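Local coordinates for uncharacterized protein (PDB 3GG7) that is of unknown function but binds manganese and, as a member of the TatD family of metal-dependent hydrolases, probably cleaves ester bonds, at residues P61-D75 with Q101-C113. Residues are numbered along the deposited sequence; the frame is centred on the assembly and turned at random. Where two conformers were deposited one is given.
Sequences PEVVSERAADLPWFD and QQFAVFQHILRRC
Q101 NE2 donates twice: to V64 O at 3.1 Å, nearly straight at 172°, and to a water that in turn donates to A68 O. V64 O lies almost in the amide plane of Q101, whereas NE2 stands well above the plane of the V64 carbonyl. With CG opposite the backbone N (chi1 171°), Q101 CG lies against V64 CG2 at 3.6 Å, and the bend at chi2 (70°) turns the amide toward V64 O. With an alanine here, V64 O would probably lose its direct donor and the water one of its holds, leaving V64 and the type I turn S65-A68 less firmly tied to the helix. Farther along helix 99-115, V64 CG1 and L71 CD1 both rest on V105 CG1. L71 CD2 sits over the centre of the H108 ring, 4.2 Å from its centroid, while R112 CG lies over the opposite face, toward the rim. At the ring edge, H108 NE2 meets a second water 2.8 Å away, which donates to L71 O and accepts from D75 N, linking the imidazole to the backbone at L71 and D75. I109 CG1 makes a CH-pi contact over the centre of one face of the F74 ring, 3.8 Å from the centroid, and I109 CG2 touches CZ. D75 OD1 lies against R112 CD at 3.5 Å without forming a salt bridge; the aspartate accepts from H116 and the arginine pairs with D115. In this TIM-barrel-type fold, helix 99-115 thus packs against helix 72-77 and the loop and short 3-10 segment leading into it, with F74 and I109 also lying on strand 83-88 and P61 on H124 of strand 119-124.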
loop_
_atom_site.group_PDB
_atom_site.type_symbol
_atom_site.label_atom_id
_atom_site.label_comp_id
_atom_site.label_asym_id
_atom_site.label_seq_id
_atom_site.Cartn_x
_atom_site.Cartn_y
_atom_site.Cartn_z
ATOM N N PRO A 61 -8.318 1.092 -8.324
ATOM C CA PRO A 61 -8.831 0.568 -9.597
ATOM C C PRO A 61 -10.321 0.226 -9.577
ATOM O O PRO A 61 -10.972 0.289 -10.614
ATOM C CB PRO A 61 -7.953 -0.665 -9.857
ATOM C CG PRO A 61 -7.267 -0.942 -8.585
ATOM C CD PRO A 61 -7.132 0.351 -7.867
ATOM N N GLU A 62 -10.861 -0.106 -8.411
ATOM C CA GLU A 62 -12.266 -0.473 -8.326
ATOM C C GLU A 62 -13.209 0.706 -8.527
ATOM O O GLU A 62 -14.400 0.488 -8.767
ATOM C CB GLU A 62 -12.604 -1.165 -7.005
ATOM C CG GLU A 62 -14.055 -1.640 -6.986
ATOM C CD GLU A 62 -14.479 -2.302 -5.720
ATOM O OE1 GLU A 62 -13.606 -2.761 -4.949
ATOM O OE2 GLU A 62 -15.711 -2.362 -5.516
ATOM N N VAL A 63 -12.716 1.943 -8.450
ATOM C CA VAL A 63 -13.607 3.101 -8.574
ATOM C C VAL A 63 -13.307 4.024 -9.756
ATOM O O VAL A 63 -13.902 5.084 -9.887
ATOM C CB VAL A 63 -13.718 3.896 -7.242
ATOM C CG1 VAL A 63 -14.130 2.971 -6.110
ATOM C CG2 VAL A 63 -12.403 4.609 -6.886
ATOM N N VAL A 64 -12.407 3.603 -10.638
ATOM C CA VAL A 64 -12.021 4.443 -11.766
ATOM C C VAL A 64 -13.128 4.785 -12.739
ATOM O O VAL A 64 -13.056 5.859 -13.344
ATOM C CB VAL A 64 -10.820 3.839 -12.568
ATOM C CG1 VAL A 64 -9.613 3.786 -11.691
ATOM C CG2 VAL A 64 -11.199 2.505 -13.144
ATOM N N SER A 65 -14.127 3.918 -12.897
ATOM C CA SER A 65 -15.266 4.200 -13.773
ATOM C C SER A 65 -16.229 5.132 -13.062
ATOM O O SER A 65 -16.581 6.206 -13.564
ATOM C CB SER A 65 -16.000 2.911 -14.172
ATOM O OG SER A 65 -17.100 3.186 -15.034
ATOM N N GLU A 66 -16.640 4.738 -11.873
ATOM C CA GLU A 66 -17.677 5.507 -11.196
ATOM C C GLU A 66 -17.208 6.888 -10.763
ATOM O O GLU A 66 -18.008 7.808 -10.715
ATOM C CB GLU A 66 -18.264 4.737 -10.016
ATOM C CG GLU A 66 -17.326 4.513 -8.851
ATOM C CD GLU A 66 -17.735 3.319 -8.003
ATOM O OE1 GLU A 66 -18.432 3.496 -6.974
ATOM O OE2 GLU A 66 -17.347 2.198 -8.380
ATOM N N ARG A 67 -15.914 7.024 -10.495
ATOM C CA ARG A 67 -15.325 8.324 -10.107
ATOM C C ARG A 67 -14.411 8.928 -11.193
ATOM O O ARG A 67 -13.536 9.751 -10.893
ATOM C CB ARG A 67 -14.510 8.165 -8.819
ATOM C CG ARG A 67 -15.218 7.547 -7.594
ATOM C CD ARG A 67 -16.397 8.346 -7.109
ATOM N NE ARG A 67 -16.109 9.764 -6.897
ATOM C CZ ARG A 67 -16.958 10.640 -6.375
ATOM N NH1 ARG A 67 -18.130 10.255 -5.894
ATOM N NH2 ARG A 67 -16.613 11.925 -6.322
ATOM N N ALA A 68 -14.627 8.527 -12.452
ATOM C CA ALA A 68 -13.754 8.935 -13.567
ATOM C C ALA A 68 -13.442 10.441 -13.574
ATOM O O ALA A 68 -12.317 10.834 -13.798
ATOM C CB ALA A 68 -14.400 8.526 -14.907
ATOM N N ALA A 69 -14.443 11.259 -13.318
ATOM C CA ALA A 69 -14.301 12.710 -13.384
ATOM C C ALA A 69 -13.418 13.304 -12.319
ATOM O O ALA A 69 -13.060 14.482 -12.384
ATOM C CB ALA A 69 -15.662 13.363 -13.319
ATOM N N ASP A 70 -13.054 12.511 -11.315
ATOM C CA ASP A 70 -12.162 13.022 -10.272
ATOM C C ASP A 70 -10.686 13.056 -10.715
ATOM O O ASP A 70 -9.842 13.631 -10.005
ATOM C CB ASP A 70 -12.230 12.130 -9.025
ATOM C CG ASP A 70 -13.569 12.153 -8.307
ATOM O OD1 ASP A 70 -14.468 12.993 -8.606
ATOM O OD2 ASP A 70 -13.724 11.277 -7.404
ATOM N N LEU A 71 -10.360 12.459 -11.860
ATOM C CA LEU A 71 -8.944 12.339 -12.271
ATOM C C LEU A 71 -8.113 13.625 -12.204
ATOM O O LEU A 71 -6.995 13.594 -11.705
ATOM C CB LEU A 71 -8.808 11.678 -13.642
ATOM C CG LEU A 71 -7.370 11.327 -14.035
ATOM C CD1 LEU A 71 -6.721 10.357 -13.031
ATOM C CD2 LEU A 71 -7.403 10.710 -15.419
ATOM N N PRO A 72 -8.650 14.768 -12.659
ATOM C CA PRO A 72 -7.811 15.981 -12.606
ATOM C C PRO A 72 -7.327 16.431 -11.219
ATOM O O PRO A 72 -6.339 17.165 -11.118
ATOM C CB PRO A 72 -8.717 17.055 -13.218
ATOM C CG PRO A 72 -9.742 16.325 -13.957
ATOM C CD PRO A 72 -9.941 15.017 -13.316
ATOM N N TRP A 73 -7.996 15.995 -10.145
ATOM C CA TRP A 73 -7.557 16.313 -8.801
ATOM C C TRP A 73 -6.252 15.586 -8.436
ATOM O O TRP A 73 -5.557 15.996 -7.535
ATOM C CB TRP A 73 -8.682 16.016 -7.814
ATOM C CG TRP A 73 -9.691 17.159 -7.779
ATOM C CD1 TRP A 73 -9.639 18.232 -6.950
ATOM C CD2 TRP A 73 -10.835 17.363 -8.625
ATOM N NE1 TRP A 73 -10.688 19.081 -7.200
ATOM C CE2 TRP A 73 -11.431 18.573 -8.230
ATOM C CE3 TRP A 73 -11.402 16.650 -9.680
ATOM C CZ2 TRP A 73 -12.573 19.081 -8.846
ATOM C CZ3 TRP A 73 -12.546 17.170 -10.296
ATOM C CH2 TRP A 73 -13.114 18.377 -9.865
ATOM N N PHE A 74 -5.929 14.529 -9.166
ATOM C CA PHE A 74 -4.680 13.814 -8.902
ATOM C C PHE A 74 -3.496 14.746 -9.153
ATOM O O PHE A 74 -2.689 14.964 -8.263
ATOM C CB PHE A 74 -4.539 12.493 -9.693
ATOM C CG PHE A 74 -3.347 11.706 -9.279
ATOM C CD1 PHE A 74 -3.382 10.896 -8.158
ATOM C CD2 PHE A 74 -2.160 11.828 -9.971
ATOM C CE1 PHE A 74 -2.236 10.203 -7.758
ATOM C CE2 PHE A 74 -1.035 11.142 -9.568
ATOM C CZ PHE A 74 -1.079 10.344 -8.477
ATOM N N ASP A 75 -3.380 15.267 -10.376
ATOM C CA ASP A 75 -2.264 16.168 -10.652
ATOM C C ASP A 75 -2.297 17.419 -9.774
ATOM O O ASP A 75 -1.236 17.896 -9.351
ATOM C CB ASP A 75 -2.163 16.556 -12.119
ATOM C CG ASP A 75 -0.826 17.257 -12.443
ATOM O OD1 ASP A 75 0.241 16.597 -12.404
ATOM O OD2 ASP A 75 -0.840 18.485 -12.695
ATOM N N GLN A 101 -10.114 1.604 -18.846
ATOM C CA GLN A 101 -10.099 2.777 -17.961
ATOM C C GLN A 101 -9.106 2.588 -16.809
ATOM O O GLN A 101 -8.398 3.517 -16.441
ATOM C CB GLN A 101 -11.513 3.108 -17.437
ATOM C CG GLN A 101 -11.593 4.185 -16.324
ATOM C CD GLN A 101 -11.277 5.617 -16.778
ATOM O OE1 GLN A 101 -10.784 5.848 -17.885
ATOM N NE2 GLN A 101 -11.578 6.592 -15.910
ATOM N N GLN A 102 -9.052 1.388 -16.229
ATOM C CA GLN A 102 -8.049 1.134 -15.186
ATOM C C GLN A 102 -6.641 1.378 -15.709
ATOM O O GLN A 102 -5.813 2.021 -15.084
ATOM C CB GLN A 102 -8.098 -0.311 -14.722
ATOM C CG GLN A 102 -9.256 -0.704 -13.869
ATOM C CD GLN A 102 -9.028 -2.082 -13.293
ATOM O OE1 GLN A 102 -7.945 -2.340 -12.754
ATOM N NE2 GLN A 102 -9.990 -2.988 -13.463
ATOM N N PHE A 103 -6.359 0.850 -16.885
ATOM C CA PHE A 103 -5.024 0.974 -17.462
ATOM C C PHE A 103 -4.695 2.444 -17.760
ATOM O O PHE A 103 -3.633 2.942 -17.423
ATOM C CB PHE A 103 -4.948 0.093 -18.717
ATOM C CG PHE A 103 -3.633 0.148 -19.428
ATOM C CD1 PHE A 103 -2.703 -0.869 -19.269
ATOM C CD2 PHE A 103 -3.346 1.188 -20.297
ATOM C CE1 PHE A 103 -1.490 -0.835 -19.948
ATOM C CE2 PHE A 103 -2.124 1.240 -20.979
ATOM C CZ PHE A 103 -1.203 0.229 -20.801
ATOM N N ALA A 104 -5.643 3.154 -18.370
ATOM C CA ALA A 104 -5.477 4.557 -18.666
ATOM C C ALA A 104 -5.144 5.380 -17.426
ATOM O O ALA A 104 -4.213 6.192 -17.438
ATOM C CB ALA A 104 -6.720 5.101 -19.338
ATOM N N VAL A 105 -5.918 5.172 -16.358
ATOM C CA VAL A 105 -5.695 5.907 -15.131
ATOM C C VAL A 105 -4.337 5.584 -14.495
ATOM O O VAL A 105 -3.611 6.477 -14.056
ATOM C CB VAL A 105 -6.843 5.645 -14.105
ATOM C CG1 VAL A 105 -6.473 6.129 -12.718
ATOM C CG2 VAL A 105 -8.120 6.326 -14.570
ATOM N N PHE A 106 -4.012 4.301 -14.384
ATOM C CA PHE A 106 -2.752 3.922 -13.769
ATOM C C PHE A 106 -1.552 4.451 -14.567
ATOM O O PHE A 106 -0.572 4.946 -14.006
ATOM C CB PHE A 106 -2.675 2.387 -13.630
ATOM C CG PHE A 106 -1.522 1.897 -12.814
ATOM C CD1 PHE A 106 -1.125 2.512 -11.633
ATOM C CD2 PHE A 106 -0.830 0.768 -13.228
ATOM C CE1 PHE A 106 -0.053 1.996 -10.895
ATOM C CE2 PHE A 106 0.241 0.268 -12.518
ATOM C CZ PHE A 106 0.637 0.855 -11.361
ATOM N N GLN A 107 -1.640 4.360 -15.887
ATOM C CA GLN A 107 -0.547 4.880 -16.728
ATOM C C GLN A 107 -0.408 6.384 -16.531
ATOM O O GLN A 107 0.711 6.911 -16.393
ATOM C CB GLN A 107 -0.824 4.570 -18.185
ATOM C CG GLN A 107 0.089 5.278 -19.151
ATOM C CD GLN A 107 -0.186 4.841 -20.564
ATOM O OE1 GLN A 107 -1.116 5.335 -21.209
ATOM N NE2 GLN A 107 0.612 3.900 -21.049
ATOM N N HIS A 108 -1.545 7.088 -16.480
ATOM C CA HIS A 108 -1.568 8.541 -16.212
ATOM C C HIS A 108 -0.878 8.840 -14.878
ATOM O O HIS A 108 -0.041 9.744 -14.776
ATOM C CB HIS A 108 -3.009 9.079 -16.211
ATOM C CG HIS A 108 -3.146 10.493 -15.733
ATOM N ND1 HIS A 108 -3.158 11.581 -16.591
ATOM C CD2 HIS A 108 -3.326 10.994 -14.492
ATOM C CE1 HIS A 108 -3.325 12.688 -15.890
ATOM N NE2 HIS A 108 -3.423 12.361 -14.613
ATOM N N ILE A 109 -1.233 8.058 -13.855
ATOM C CA ILE A 109 -0.708 8.264 -12.527
ATOM C C ILE A 109 0.809 8.083 -12.527
ATOM O O ILE A 109 1.517 8.909 -11.984
ATOM C CB ILE A 109 -1.414 7.365 -11.501
ATOM C CG1 ILE A 109 -2.784 8.003 -11.163
ATOM C CG2 ILE A 109 -0.567 7.203 -10.257
ATOM C CD1 ILE A 109 -3.705 7.181 -10.291
ATOM N N LEU A 110 1.297 7.021 -13.153
ATOM C CA LEU A 110 2.733 6.764 -13.181
ATOM C C LEU A 110 3.473 7.875 -13.915
ATOM O O LEU A 110 4.499 8.342 -13.440
ATOM C CB LEU A 110 3.023 5.407 -13.808
ATOM C CG LEU A 110 2.506 4.195 -13.044
ATOM C CD1 LEU A 110 2.856 2.920 -13.777
ATOM C CD2 LEU A 110 3.077 4.131 -11.613
ATOM N N ARG A 111 2.908 8.341 -15.015
ATOM C CA ARG A 111 3.525 9.429 -15.759
ATOM C C ARG A 111 3.578 10.736 -14.951
ATOM O O ARG A 111 4.614 11.409 -14.934
ATOM C CB ARG A 111 2.824 9.616 -17.099
ATOM C CG ARG A 111 3.045 8.451 -18.056
ATOM C CD ARG A 111 2.882 8.894 -19.499
ATOM N NE ARG A 111 2.532 7.804 -20.410
ATOM C CZ ARG A 111 3.330 6.789 -20.758
ATOM N NH1 ARG A 111 4.563 6.658 -20.257
ATOM N NH2 ARG A 111 2.882 5.876 -21.618
ATOM N N ARG A 112 2.493 11.068 -14.237
ATOM C CA ARG A 112 2.468 12.280 -13.413
ATOM C C ARG A 112 3.446 12.149 -12.260
ATOM O O ARG A 112 4.131 13.113 -11.911
ATOM C CB ARG A 112 1.069 12.581 -12.886
ATOM C CG ARG A 112 0.017 12.771 -13.978
ATOM C CD ARG A 112 0.229 14.035 -14.800
ATOM N NE ARG A 112 1.278 13.902 -15.813
ATOM C CZ ARG A 112 1.169 13.235 -16.967
ATOM N NH1 ARG A 112 2.206 13.200 -17.801
ATOM N NH2 ARG A 112 0.050 12.593 -17.298
ATOM N N CYS A 113 3.571 10.946 -11.690
ATOM C CA CYS A 113 4.567 10.717 -10.645
ATOM C C CYS A 113 5.965 11.004 -11.195
ATOM O O CYS A 113 6.740 11.706 -10.572
ATOM C CB CYS A 113 4.511 9.308 -10.102
ATOM S SG CYS A 113 3.064 9.027 -9.019
HETATM O O HOH W 1 -10.929 9.503 -16.052
HETATM O O HOH W 2 -4.459 14.260 -12.853
HETATM O O HOH W 3 2.211 16.483 -14.927
#